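Local coordinates for protein Methylcobalamin\: coenzyme M methyltransferase (Methanosarcina mazei, PDB 4AY7) that catalyses methyl transfer from a methylated corrinoid to coenzyme M in methanogenesis, using a zinc ion, at residues T85-A90 / A122-R127; A22-P27 / G262-S267; K64-N69 / K138-K143. All coordinates share one frame; numbering follows the deposited sequence.

Contact 1. Residues T85-A90 / A122-R127; sequences TVLVEA and ADLLQR
Ala90, at the end of the short helix 86-90, packs against Leu124 and Arg127 in a small, mostly apolar contact at the periphery of the barrel, where the chain approaches helix 130-144. Leu87 and Leu124 each carry CG anti to the backbone N (chi1 176° and -176°), which sets it beside their own carbonyl carbon and sends the methyl ends toward each other, although neither CB faces the other segment. The two side chains cross at about a right angle and meet through one methyl each, Leu87 CD1 to Leu124 CD2 at 4.1 Å. The other Leu124 methyl, CD1, rests 4.0 Å from Ala90 CB, which also abuts the backbone Arg127 O at 3.6 Å. Residues 122-127 include one 3-10 turn, 124-126. Together with helix 86-90, this turn belongs to the long excursion that separates strand 78-80 of the TIM barrel from helix 130-144, so the contact joins the start of the excursion to its end. Leu87 also packs on Ser192 and Tyr195 of helix 178-202. At the exposed margin the extended chain of Arg127 runs past the helix end, with CD 3.6 Å from Ala90 O. A water bridges the segments, donating to Ala90 O at 2.5 Å and accepting from Arg127 NH1 at 2.6 Å, at the guanidinium edge; both lengths are shorter than usual, and its exact position is doubtful. The same guanidinium is held by Asp123: Arg127 NE reaches OD1 at 2.6 Å in a salt bridge, meeting it from above the carboxylate plane (36° out of it), while the bond from NH2 to the same oxygen is weak.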
ATOM      1  N   THR A  85       6.815  -5.421   6.147  1.00 19.18           N
ATOM      2  CA  THR A  85       8.120  -5.927   6.572  1.00 18.46           C
ATOM      3  C   THR A  85       8.757  -6.973   5.659  1.00 18.03           C
ATOM      4  O   THR A  85       9.950  -7.371   5.885  1.00 17.53           O
ATOM      5  CB  THR A  85       8.108  -6.553   8.028  1.00 19.46           C
ATOM      6  OG1 THR A  85       7.349  -7.771   8.026  1.00 19.73           O
ATOM      7  CG2 THR A  85       7.505  -5.603   9.118  1.00 18.93           C
ATOM      8  N   VAL A  86       8.088  -7.437   4.633  1.00 17.43           N
ATOM      9  CA  VAL A  86       8.679  -8.504   3.853  1.00 17.41           C
ATOM     10  C   VAL A  86      10.058  -8.155   3.251  1.00 17.57           C
ATOM     11  O   VAL A  86      11.003  -8.966   3.271  1.00 17.51           O
ATOM     12  CB  VAL A  86       7.687  -9.032   2.784  1.00 16.99           C
ATOM     13  CG1 VAL A  86       8.314 -10.044   1.807  1.00 16.64           C
ATOM     14  CG2 VAL A  86       6.482  -9.691   3.446  1.00 16.39           C
ATOM     15  N   LEU A  87      10.121  -6.994   2.615  1.00 17.48           N
ATOM     16  CA  LEU A  87      11.310  -6.617   1.897  1.00 17.92           C
ATOM     17  C   LEU A  87      12.397  -6.265   2.928  1.00 17.70           C
ATOM     18  O   LEU A  87      13.549  -6.633   2.788  1.00 18.48           O
ATOM     19  CB  LEU A  87      11.006  -5.430   0.917  1.00 17.46           C
ATOM     20  CG  LEU A  87      12.255  -4.866   0.154  1.00 17.62           C
ATOM     21  CD1 LEU A  87      12.960  -6.030  -0.579  1.00 18.00           C
ATOM     22  CD2 LEU A  87      11.836  -3.712  -0.778  1.00 17.67           C
ATOM     23  N   VAL A  88      12.054  -5.510   3.961  1.00 17.65           N
ATOM     24  CA  VAL A  88      13.106  -5.076   4.906  1.00 17.85           C
ATOM     25  C   VAL A  88      13.730  -6.287   5.631  1.00 18.02           C
ATOM     26  O   VAL A  88      14.961  -6.325   5.873  1.00 18.23           O
ATOM     27  CB  VAL A  88      12.586  -3.994   5.878  1.00 18.18           C
ATOM     28  CG1 VAL A  88      12.305  -2.700   5.086  1.00 17.96           C
ATOM     29  CG2 VAL A  88      11.315  -4.392   6.574  1.00 18.26           C
ATOM     30  N   GLU A  89      12.923  -7.294   5.907  1.00 18.09           N
ATOM     31  CA  GLU A  89      13.409  -8.517   6.438  1.00 18.77           C
ATOM     32  C   GLU A  89      14.307  -9.254   5.462  1.00 18.65           C
ATOM     33  O   GLU A  89      15.316  -9.813   5.900  1.00 19.15           O
ATOM     34  CB  GLU A  89      12.264  -9.439   6.776  1.00 19.50           C
ATOM     35  CG  GLU A  89      12.718 -10.769   7.322  1.00 21.13           C
ATOM     36  CD  GLU A  89      11.556 -11.632   7.822  1.00 22.52           C
ATOM     37  OE1 GLU A  89      10.550 -11.657   7.135  1.00 23.16           O
ATOM     38  OE2 GLU A  89      11.587 -12.330   8.868  1.00 24.26           O
ATOM     39  N   ALA A  90      13.926  -9.350   4.217  1.00 18.68           N
ATOM     40  CA  ALA A  90      14.807  -9.928   3.175  1.00 19.51           C
ATOM     41  C   ALA A  90      16.118  -9.158   3.039  1.00 20.41           C
ATOM     42  O   ALA A  90      17.172  -9.787   2.898  1.00 22.07           O
ATOM     43  CB  ALA A  90      14.055 -10.035   1.874  1.00 19.56           C
ATOM     44  N   ALA A 122      22.569 -10.450  -3.919  1.00 29.20           N
ATOM     45  CA  ALA A 122      22.367 -10.921  -5.258  1.00 30.24           C
ATOM     46  C   ALA A 122      21.192 -11.855  -5.291  1.00 31.00           C
ATOM     47  O   ALA A 122      20.499 -11.969  -6.322  1.00 34.86           O
ATOM     48  CB  ALA A 122      23.604 -11.610  -5.814  1.00 31.97           C
ATOM     49  N   ASP A 123      20.886 -12.469  -4.159  1.00 30.10           N
ATOM     50  CA  ASP A 123      19.808 -13.407  -4.127  1.00 31.02           C
ATOM     51  C   ASP A 123      18.601 -12.926  -3.316  1.00 28.04           C
ATOM     52  O   ASP A 123      17.877 -13.752  -2.720  1.00 26.94           O
ATOM     53  CB  ASP A 123      20.306 -14.729  -3.566  1.00 32.69           C
ATOM     54  CG  ASP A 123      20.759 -14.601  -2.112  1.00 36.59           C
ATOM     55  OD1 ASP A 123      21.020 -13.459  -1.623  1.00 37.06           O
ATOM     56  OD2 ASP A 123      20.865 -15.634  -1.438  1.00 41.44           O
ATOM     57  N   LEU A 124      18.429 -11.602  -3.288  1.00 26.25           N
ATOM     58  CA  LEU A 124      17.329 -10.945  -2.567  1.00 24.60           C
ATOM     59  C   LEU A 124      16.019 -11.735  -2.683  1.00 24.16           C
ATOM     60  O   LEU A 124      15.350 -12.001  -1.702  1.00 23.08           O
ATOM     61  CB  LEU A 124      17.082  -9.566  -3.158  1.00 24.84           C
ATOM     62  CG  LEU A 124      16.017  -8.751  -2.412  1.00 23.17           C
ATOM     63  CD1 LEU A 124      16.423  -8.522  -0.984  1.00 22.95           C
ATOM     64  CD2 LEU A 124      15.800  -7.441  -3.159  1.00 23.08           C
ATOM     65  N   LEU A 125      15.674 -12.144  -3.898  1.00 24.49           N
ATOM     66  CA  LEU A 125      14.337 -12.738  -4.117  1.00 24.43           C
ATOM     67  C   LEU A 125      14.104 -14.119  -3.487  1.00 25.32           C
ATOM     68  O   LEU A 125      12.975 -14.597  -3.367  1.00 25.64           O
ATOM     69  CB  LEU A 125      14.022 -12.721  -5.615  1.00 24.69           C
ATOM     70  CG  LEU A 125      13.824 -11.337  -6.303  1.00 23.65           C
ATOM     71  CD1 LEU A 125      13.465 -11.580  -7.767  1.00 23.50           C
ATOM     72  CD2 LEU A 125      12.782 -10.338  -5.667  1.00 22.27           C
ATOM     73  N   GLN A 126      15.159 -14.762  -3.075  1.00 25.83           N
ATOM     74  CA  GLN A 126      15.055 -16.025  -2.349  1.00 27.81           C
ATOM     75  C   GLN A 126      15.069 -15.863  -0.849  1.00 26.34           C
ATOM     76  O   GLN A 126      14.826 -16.844  -0.128  1.00 26.03           O
ATOM     77  CB  GLN A 126      16.162 -16.998  -2.780  1.00 30.37           C
ATOM     78  CG  GLN A 126      16.042 -17.527  -4.194  1.00 33.15           C
ATOM     79  CD  GLN A 126      17.320 -17.252  -4.961  1.00 40.53           C
ATOM     80  OE1 GLN A 126      18.120 -18.165  -5.268  1.00 41.31           O
ATOM     81  NE2 GLN A 126      17.576 -15.955  -5.197  1.00 44.99           N
ATOM     82  N   ARG A 127      15.316 -14.648  -0.393  1.00 24.52           N
ATOM     83  CA  ARG A 127      15.441 -14.340   1.018  1.00 24.85           C
ATOM     84  C   ARG A 127      14.160 -14.013   1.761  1.00 24.11           C
ATOM     85  O   ARG A 127      13.214 -13.503   1.185  1.00 21.71           O
ATOM     86  CB  ARG A 127      16.422 -13.197   1.219  1.00 25.73           C
ATOM     87  CG  ARG A 127      17.828 -13.587   0.813  1.00 28.16           C
ATOM     88  CD  ARG A 127      18.836 -12.525   1.233  1.00 30.98           C
ATOM     89  NE  ARG A 127      20.189 -12.973   0.835  1.00 35.94           N
ATOM     90  CZ  ARG A 127      21.297 -12.739   1.518  1.00 36.82           C
ATOM     91  NH1 ARG A 127      21.239 -12.015   2.639  1.00 37.36           N
ATOM     92  NH2 ARG A 127      22.481 -13.223   1.077  1.00 40.07           N
TER
HETATM   93  O   HOH W   1      19.233 -10.888   3.772  1.00 40.73           O

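Contact 2. Residues A22-P27 / G262-S267; sequences ALKGEP and GFEGLS
A Schellman motif, with Gly25 as its positive-phi C-prime residue, ends helix 15-24 just where Leu23 and Lys24 meet Glu264 and Gly265, at the entry to the TIM-barrel strand 265-267. The helix end thus lies against the N-terminal ends of the barrel strands, Leu23 touching Val242 and Val320 on strands 242-246 and 320-323 as well. Because Gly265 has no side chain, Leu23 CD2 can lie over its backbone, 4.3 Å from Gly265 CA. The principal side-chain partner is Glu264, whose CB approaches Leu23 O to 3.5 Å. Lys24 and Glu264 run side by side in the same direction and touch through their CG atoms at 4.2 Å. Their charged ends stay apart, with Lys24 NZ 6.6 Å from Glu264 OE2, which leaves at most a long-range attraction. The lysine stays extended while the glutamate bends at chi2 (78°), so the charged groups end at different distances along the pair; the carboxylate is instead engaged by the adjacent strand, OE1 accepting a hydrogen bond from Thr243 N. Further along the strand, Ser267 OG is hydrogen-bonded to ND1 of the zinc ligand His246, a second-shell link that probably helps to orient the imidazole. Two acceptors also face each other across the contact, Leu23 O and Glu264 O at 3.4 Å, and the Leu23 oxygen takes a hydrogen bond from Arg287 NE.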
ATOM      1  N   ALA A  22      -9.145   3.270 -14.453  1.00 19.79           N
ATOM      2  CA  ALA A  22      -9.345   4.276 -13.397  1.00 19.05           C
ATOM      3  C   ALA A  22      -8.125   4.957 -12.883  1.00 18.71           C
ATOM      4  O   ALA A  22      -8.103   6.173 -12.695  1.00 17.72           O
ATOM      5  CB  ALA A  22     -10.182   3.703 -12.249  1.00 18.87           C
ATOM      6  N   LEU A  23      -7.096   4.133 -12.580  1.00 18.57           N
ATOM      7  CA  LEU A  23      -5.856   4.626 -12.062  1.00 18.87           C
ATOM      8  C   LEU A  23      -5.130   5.447 -13.114  1.00 19.10           C
ATOM      9  O   LEU A  23      -4.510   6.451 -12.796  1.00 19.49           O
ATOM     10  CB  LEU A  23      -4.971   3.480 -11.484  1.00 18.40           C
ATOM     11  CG  LEU A  23      -5.486   2.802 -10.221  1.00 18.21           C
ATOM     12  CD1 LEU A  23      -4.750   1.479  -9.867  1.00 18.04           C
ATOM     13  CD2 LEU A  23      -5.474   3.872  -9.087  1.00 18.46           C
ATOM     14  N   LYS A  24      -5.184   5.035 -14.357  1.00 20.13           N
ATOM     15  CA  LYS A  24      -4.532   5.812 -15.385  1.00 21.40           C
ATOM     16  C   LYS A  24      -5.299   7.082 -15.786  1.00 22.27           C
ATOM     17  O   LYS A  24      -4.737   7.951 -16.467  1.00 23.59           O
ATOM     18  CB  LYS A  24      -4.341   4.957 -16.597  1.00 23.37           C
ATOM     19  CG  LYS A  24      -3.328   3.848 -16.425  1.00 25.07           C
ATOM     20  CD  LYS A  24      -3.091   3.296 -17.818  1.00 28.53           C
ATOM     21  CE  LYS A  24      -2.514   1.897 -17.816  1.00 31.74           C
ATOM     22  NZ  LYS A  24      -2.656   1.348 -19.199  1.00 36.30           N
ATOM     23  N   GLY A  25      -6.539   7.222 -15.360  1.00 21.84           N
ATOM     24  CA  GLY A  25      -7.338   8.417 -15.745  1.00 23.21           C
ATOM     25  C   GLY A  25      -8.033   8.279 -17.072  1.00 23.83           C
ATOM     26  O   GLY A  25      -8.471   9.278 -17.675  1.00 25.17           O
ATOM     27  N   GLU A  26      -8.165   7.065 -17.545  1.00 24.24           N
ATOM     28  CA  GLU A  26      -8.959   6.800 -18.735  1.00 26.61           C
ATOM     29  C   GLU A  26     -10.424   6.682 -18.395  1.00 26.57           C
ATOM     30  O   GLU A  26     -10.790   6.399 -17.223  1.00 24.91           O
ATOM     31  CB  GLU A  26      -8.444   5.504 -19.317  1.00 28.18           C
ATOM     32  CG  GLU A  26      -7.002   5.622 -19.766  1.00 30.51           C
ATOM     33  CD  GLU A  26      -6.407   4.291 -20.112  1.00 33.87           C
ATOM     34  OE1 GLU A  26      -6.971   3.297 -19.639  1.00 38.36           O
ATOM     35  OE2 GLU A  26      -5.385   4.220 -20.844  1.00 37.06           O
ATOM     36  N   PRO A  27     -11.327   6.869 -19.408  1.00 28.61           N
ATOM     37  CA  PRO A  27     -12.736   6.815 -19.011  1.00 28.66           C
ATOM     38  C   PRO A  27     -13.176   5.436 -18.524  1.00 27.86           C
ATOM     39  O   PRO A  27     -12.724   4.395 -19.021  1.00 29.02           O
ATOM     40  CB  PRO A  27     -13.513   7.209 -20.283  1.00 30.22           C
ATOM     41  CG  PRO A  27     -12.519   7.914 -21.134  1.00 30.94           C
ATOM     42  CD  PRO A  27     -11.179   7.313 -20.805  1.00 30.06           C
ATOM     43  N   GLY A 262       5.298  10.450 -10.350  1.00 23.14           N
ATOM     44  CA  GLY A 262       5.131   9.470 -11.410  1.00 23.37           C
ATOM     45  C   GLY A 262       4.297   8.247 -11.154  1.00 21.85           C
ATOM     46  O   GLY A 262       4.221   7.365 -12.001  1.00 22.10           O
ATOM     47  N   PHE A 263       3.604   8.234 -10.032  1.00 19.90           N
ATOM     48  CA  PHE A 263       2.655   7.176  -9.731  1.00 19.50           C
ATOM     49  C   PHE A 263       1.334   7.486 -10.377  1.00 20.03           C
ATOM     50  O   PHE A 263       0.927   8.627 -10.358  1.00 21.35           O
ATOM     51  CB  PHE A 263       2.457   7.099  -8.215  1.00 19.16           C
ATOM     52  CG  PHE A 263       3.671   6.602  -7.490  1.00 18.49           C
ATOM     53  CD1 PHE A 263       4.687   7.508  -7.159  1.00 18.37           C
ATOM     54  CD2 PHE A 263       3.784   5.265  -7.093  1.00 18.87           C
ATOM     55  CE1 PHE A 263       5.835   7.076  -6.495  1.00 18.48           C
ATOM     56  CE2 PHE A 263       4.913   4.832  -6.427  1.00 18.76           C
ATOM     57  CZ  PHE A 263       5.953   5.732  -6.129  1.00 18.80           C
ATOM     58  N   GLU A 264       0.670   6.489 -10.931  1.00 19.85           N
ATOM     59  CA  GLU A 264      -0.678   6.704 -11.435  1.00 19.92           C
ATOM     60  C   GLU A 264      -1.615   7.228 -10.375  1.00 19.01           C
ATOM     61  O   GLU A 264      -2.416   8.118 -10.652  1.00 18.58           O
ATOM     62  CB  GLU A 264      -1.251   5.425 -11.990  1.00 21.31           C
ATOM     63  CG  GLU A 264      -0.784   5.144 -13.393  1.00 23.54           C
ATOM     64  CD  GLU A 264       0.583   4.607 -13.546  1.00 27.13           C
ATOM     65  OE1 GLU A 264       1.195   4.292 -12.512  1.00 24.64           O
ATOM     66  OE2 GLU A 264       1.057   4.533 -14.741  1.00 32.64           O
ATOM     67  N   GLY A 265      -1.634   6.563  -9.259  1.00 18.21           N
ATOM     68  CA  GLY A 265      -2.533   6.922  -8.187  1.00 17.94           C
ATOM     69  C   GLY A 265      -1.825   7.313  -6.928  1.00 17.59           C
ATOM     70  O   GLY A 265      -0.716   6.783  -6.588  1.00 16.84           O
ATOM     71  N   LEU A 266      -2.488   8.204  -6.211  1.00 17.12           N
ATOM     72  CA  LEU A 266      -2.179   8.533  -4.869  1.00 17.33           C
ATOM     73  C   LEU A 266      -3.275   8.118  -3.864  1.00 17.84           C
ATOM     74  O   LEU A 266      -4.438   8.402  -4.001  1.00 18.46           O
ATOM     75  CB  LEU A 266      -1.869  10.020  -4.718  1.00 17.22           C
ATOM     76  CG  LEU A 266      -0.831  10.583  -5.629  1.00 17.64           C
ATOM     77  CD1 LEU A 266      -0.773  12.073  -5.374  1.00 18.34           C
ATOM     78  CD2 LEU A 266       0.532   9.941  -5.383  1.00 17.07           C
ATOM     79  N   SER A 267      -2.865   7.370  -2.848  1.00 18.69           N
ATOM     80  CA  SER A 267      -3.801   6.838  -1.805  1.00 19.24           C
ATOM     81  C   SER A 267      -3.584   7.700  -0.614  1.00 20.14           C
ATOM     82  O   SER A 267      -2.460   7.760  -0.066  1.00 21.91           O
ATOM     83  CB  SER A 267      -3.515   5.400  -1.504  1.00 19.74           C
ATOM     84  OG  SER A 267      -4.130   4.955  -0.309  1.00 20.50           O
TER

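Contact 3. Residues K64-N69 / K138-K143; sequences KLALAN and KIIREK
Leu67 meets Ile140 and Lys143 without any flat group, so no face or edge is involved; branched aliphatic chains do the work. One methyl, Leu67 CD2, sits against the whole side chain of Ile140, with CG1 at 3.2 Å, CD1 at 3.9 Å and both CB and CG2 at 4.0 Å. The first of these separations is tighter than normal van der Waals contact, and since Leu67 also has an uncommon leucine conformation (chi1 -78°, chi2 -89°), the exact placing of its methyls is doubtful. Ile140 CD1, at the end of an extended CG1 branch, lies 4.0 Å from Ala66 CB. Helices 59-71 and 130-144 thereby pack side by side, their local axes 10.2 Å apart at closest approach and crossing at -44°. Both belong to the helical layer outside the TIM barrel: Ala66, Leu67 and Ile140 all touch Val78, so this cluster packs on the outer side of strand 78-80 at that residue. Helix 130-144 lies in the connection from strand 78-80 to its parallel neighbour 150-155, a beta-alpha-beta crossover with a long insertion. At the exposed margin Lys143 passes over the other Leu67 methyl, its CD 3.9 Å from Leu67 CD1. The lysine chain then carries NZ on to a salt bridge with Glu71 at the end of helix 59-71, adding a charged link between the two helices beside their apolar seam.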
ATOM      1  N   LYS A  64      -5.490 -17.578   1.062  1.00 26.79           N
ATOM      2  CA  LYS A  64      -6.820 -17.916   1.540  1.00 28.42           C
ATOM      3  C   LYS A  64      -7.441 -16.715   2.231  1.00 28.51           C
ATOM      4  O   LYS A  64      -8.590 -16.358   1.892  1.00 32.79           O
ATOM      5  CB  LYS A  64      -6.748 -19.215   2.386  1.00 30.31           C
ATOM      6  CG  LYS A  64      -8.067 -19.892   2.642  1.00 31.83           C
ATOM      7  CD  LYS A  64      -7.899 -21.020   3.646  1.00 32.74           C
ATOM      8  CE  LYS A  64      -9.229 -21.772   3.874  1.00 32.79           C
ATOM      9  NZ  LYS A  64      -9.128 -22.774   5.015  1.00 31.18           N
ATOM     10  N   LEU A  65      -6.692 -15.984   3.047  1.00 26.16           N
ATOM     11  CA  LEU A  65      -7.219 -14.802   3.692  1.00 26.23           C
ATOM     12  C   LEU A  65      -7.452 -13.625   2.720  1.00 27.86           C
ATOM     13  O   LEU A  65      -8.445 -12.805   2.916  1.00 27.14           O
ATOM     14  CB  LEU A  65      -6.321 -14.335   4.762  1.00 25.53           C
ATOM     15  CG  LEU A  65      -6.702 -13.151   5.599  1.00 24.68           C
ATOM     16  CD1 LEU A  65      -8.032 -13.396   6.368  1.00 25.25           C
ATOM     17  CD2 LEU A  65      -5.515 -12.900   6.509  1.00 25.31           C
ATOM     18  N   ALA A  66      -6.561 -13.495   1.712  1.00 27.94           N
ATOM     19  CA  ALA A  66      -6.719 -12.397   0.709  1.00 27.78           C
ATOM     20  C   ALA A  66      -7.978 -12.555  -0.119  1.00 29.71           C
ATOM     21  O   ALA A  66      -8.750 -11.584  -0.414  1.00 25.68           O
ATOM     22  CB  ALA A  66      -5.534 -12.384  -0.247  1.00 26.95           C
ATOM     23  N   LEU A  67      -8.182 -13.794  -0.526  1.00 29.83           N
ATOM     24  CA  LEU A  67      -9.283 -14.095  -1.380  1.00 31.80           C
ATOM     25  C   LEU A  67     -10.572 -13.891  -0.598  1.00 32.80           C
ATOM     26  O   LEU A  67     -11.586 -13.538  -1.187  1.00 33.72           O
ATOM     27  CB  LEU A  67      -9.228 -15.528  -1.899  1.00 31.97           C
ATOM     28  CG  LEU A  67      -8.255 -15.788  -3.043  1.00 34.12           C
ATOM     29  CD1 LEU A  67      -8.847 -15.584  -4.443  1.00 34.14           C
ATOM     30  CD2 LEU A  67      -7.098 -14.828  -2.905  1.00 34.77           C
ATOM     31  N   ALA A  68     -10.518 -14.116   0.717  1.00 32.88           N
ATOM     32  CA  ALA A  68     -11.693 -14.054   1.564  1.00 33.05           C
ATOM     33  C   ALA A  68     -12.226 -12.638   1.617  1.00 33.71           C
ATOM     34  O   ALA A  68     -13.465 -12.482   1.621  1.00 37.49           O
ATOM     35  CB  ALA A  68     -11.413 -14.633   2.976  1.00 32.85           C
ATOM     36  N   ASN A  69     -11.344 -11.619   1.622  1.00 31.48           N
ATOM     37  CA  ASN A  69     -11.778 -10.223   1.608  1.00 34.92           C
ATOM     38  C   ASN A  69     -11.900  -9.700   0.167  1.00 36.25           C
ATOM     39  O   ASN A  69     -11.666  -8.476  -0.108  1.00 35.84           O
ATOM     40  CB  ASN A  69     -10.855  -9.279   2.442  1.00 35.52           C
ATOM     41  CG  ASN A  69     -11.568  -7.971   2.834  1.00 38.45           C
ATOM     42  OD1 ASN A  69     -12.685  -7.721   2.347  1.00 41.28           O
ATOM     43  ND2 ASN A  69     -10.974  -7.160   3.725  1.00 37.18           N
ATOM     44  N   LYS A 138       0.715 -16.177  -7.212  1.00 24.25           N
ATOM     45  CA  LYS A 138       0.396 -17.223  -8.221  1.00 25.71           C
ATOM     46  C   LYS A 138      -0.801 -18.054  -7.835  1.00 25.16           C
ATOM     47  O   LYS A 138      -1.630 -18.404  -8.677  1.00 25.47           O
ATOM     48  CB  LYS A 138       1.586 -18.135  -8.418  1.00 27.25           C
ATOM     49  CG  LYS A 138       2.769 -17.368  -8.979  1.00 29.65           C
ATOM     50  CD  LYS A 138       4.025 -18.225  -8.959  1.00 32.09           C
ATOM     51  CE  LYS A 138       5.273 -17.405  -8.575  1.00 33.95           C
ATOM     52  NZ  LYS A 138       6.117 -18.301  -7.738  1.00 36.99           N
ATOM     53  N   ILE A 139      -0.918 -18.361  -6.554  1.00 24.16           N
ATOM     54  CA  ILE A 139      -2.103 -19.100  -6.073  1.00 24.11           C
ATOM     55  C   ILE A 139      -3.386 -18.275  -6.277  1.00 23.71           C
ATOM     56  O   ILE A 139      -4.412 -18.807  -6.698  1.00 23.92           O
ATOM     57  CB  ILE A 139      -2.000 -19.419  -4.617  1.00 24.14           C
ATOM     58  CG1 ILE A 139      -0.826 -20.396  -4.380  1.00 24.47           C
ATOM     59  CG2 ILE A 139      -3.290 -20.065  -4.079  1.00 24.15           C
ATOM     60  CD1 ILE A 139      -0.603 -20.645  -2.894  1.00 24.22           C
ATOM     61  N   ILE A 140      -3.334 -16.993  -5.910  1.00 22.79           N
ATOM     62  CA  ILE A 140      -4.480 -16.047  -6.147  1.00 22.69           C
ATOM     63  C   ILE A 140      -4.870 -15.971  -7.643  1.00 23.29           C
ATOM     64  O   ILE A 140      -5.997 -16.260  -7.996  1.00 24.09           O
ATOM     65  CB  ILE A 140      -4.171 -14.641  -5.610  1.00 21.88           C
ATOM     66  CG1 ILE A 140      -4.090 -14.731  -4.084  1.00 21.43           C
ATOM     67  CG2 ILE A 140      -5.184 -13.587  -6.149  1.00 20.98           C
ATOM     68  CD1 ILE A 140      -3.442 -13.497  -3.441  1.00 21.48           C
ATOM     69  N   ARG A 141      -3.887 -15.727  -8.508  1.00 23.74           N
ATOM     70  CA  ARG A 141      -4.115 -15.716  -9.941  1.00 24.60           C
ATOM     71  C   ARG A 141      -4.776 -16.979 -10.443  1.00 25.27           C
ATOM     72  O   ARG A 141      -5.722 -16.930 -11.220  1.00 24.80           O
ATOM     73  CB  ARG A 141      -2.834 -15.487 -10.734  1.00 24.88           C
ATOM     74  CG  ARG A 141      -3.076 -15.483 -12.239  1.00 26.15           C
ATOM     75  CD  ARG A 141      -4.011 -14.349 -12.722  1.00 25.97           C
ATOM     76  NE  ARG A 141      -3.435 -13.026 -12.488  1.00 25.55           N
ATOM     77  CZ  ARG A 141      -4.139 -11.898 -12.227  1.00 26.24           C
ATOM     78  NH1 ARG A 141      -5.470 -11.925 -12.095  1.00 26.64           N
ATOM     79  NH2 ARG A 141      -3.511 -10.725 -12.070  1.00 26.00           N
ATOM     80  N   GLU A 142      -4.312 -18.126 -10.002  1.00 26.32           N
ATOM     81  CA  GLU A 142      -4.876 -19.345 -10.500  1.00 27.77           C
ATOM     82  C   GLU A 142      -6.324 -19.463 -10.083  1.00 27.70           C
ATOM     83  O   GLU A 142      -7.108 -20.014 -10.821  1.00 27.88           O
ATOM     84  CB  GLU A 142      -4.073 -20.575 -10.003  1.00 28.74           C
ATOM     85  CG  GLU A 142      -4.618 -21.875 -10.559  1.00 30.91           C
ATOM     86  CD  GLU A 142      -3.655 -23.051 -10.405  1.00 31.81           C
ATOM     87  OE1 GLU A 142      -2.694 -23.005  -9.550  1.00 33.66           O
ATOM     88  OE2 GLU A 142      -3.886 -24.047 -11.140  1.00 32.32           O
ATOM     89  N   LYS A 143      -6.667 -18.991  -8.897  1.00 28.52           N
ATOM     90  CA  LYS A 143      -8.042 -19.142  -8.406  1.00 30.60           C
ATOM     91  C   LYS A 143      -9.004 -18.130  -9.021  1.00 30.01           C
ATOM     92  O   LYS A 143     -10.137 -18.473  -9.350  1.00 31.06           O
ATOM     93  CB  LYS A 143      -8.155 -18.971  -6.909  1.00 32.79           C
ATOM     94  CG  LYS A 143      -9.318 -19.797  -6.387  1.00 37.69           C
ATOM     95  CD  LYS A 143     -10.292 -19.007  -5.546  1.00 40.66           C
ATOM     96  CE  LYS A 143     -11.450 -19.918  -5.088  1.00 43.38           C
ATOM     97  NZ  LYS A 143     -11.777 -19.549  -3.671  1.00 45.90           N
TER

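How the contacts relate
The three contacts are nested along the chain, contact 1 within the loop closed by contact 3 and contact 3 within that closed by contact 2. None touch; contacts 1 and 3 come closest, nearest atoms about 9 Å apart, while contact 2 is about 12 Å from each. Helix 130-144 begins just after residues 122-127 and carries residues 138-143. Contact 2 lies near the metal sites: Gly265 is about 9 Å from the side chain of zinc ligand His246, and the Leu23 side chain about 6 Å from that of Asp319, a magnesium-binding residue in another structure of this protein, and about 10 Å from the bound magnesium ion. In contact 3, the Ala66 side chain is about 9 Å from that of Gln38, which binds coenzyme M in another structure; contact 1 lies away from these sites.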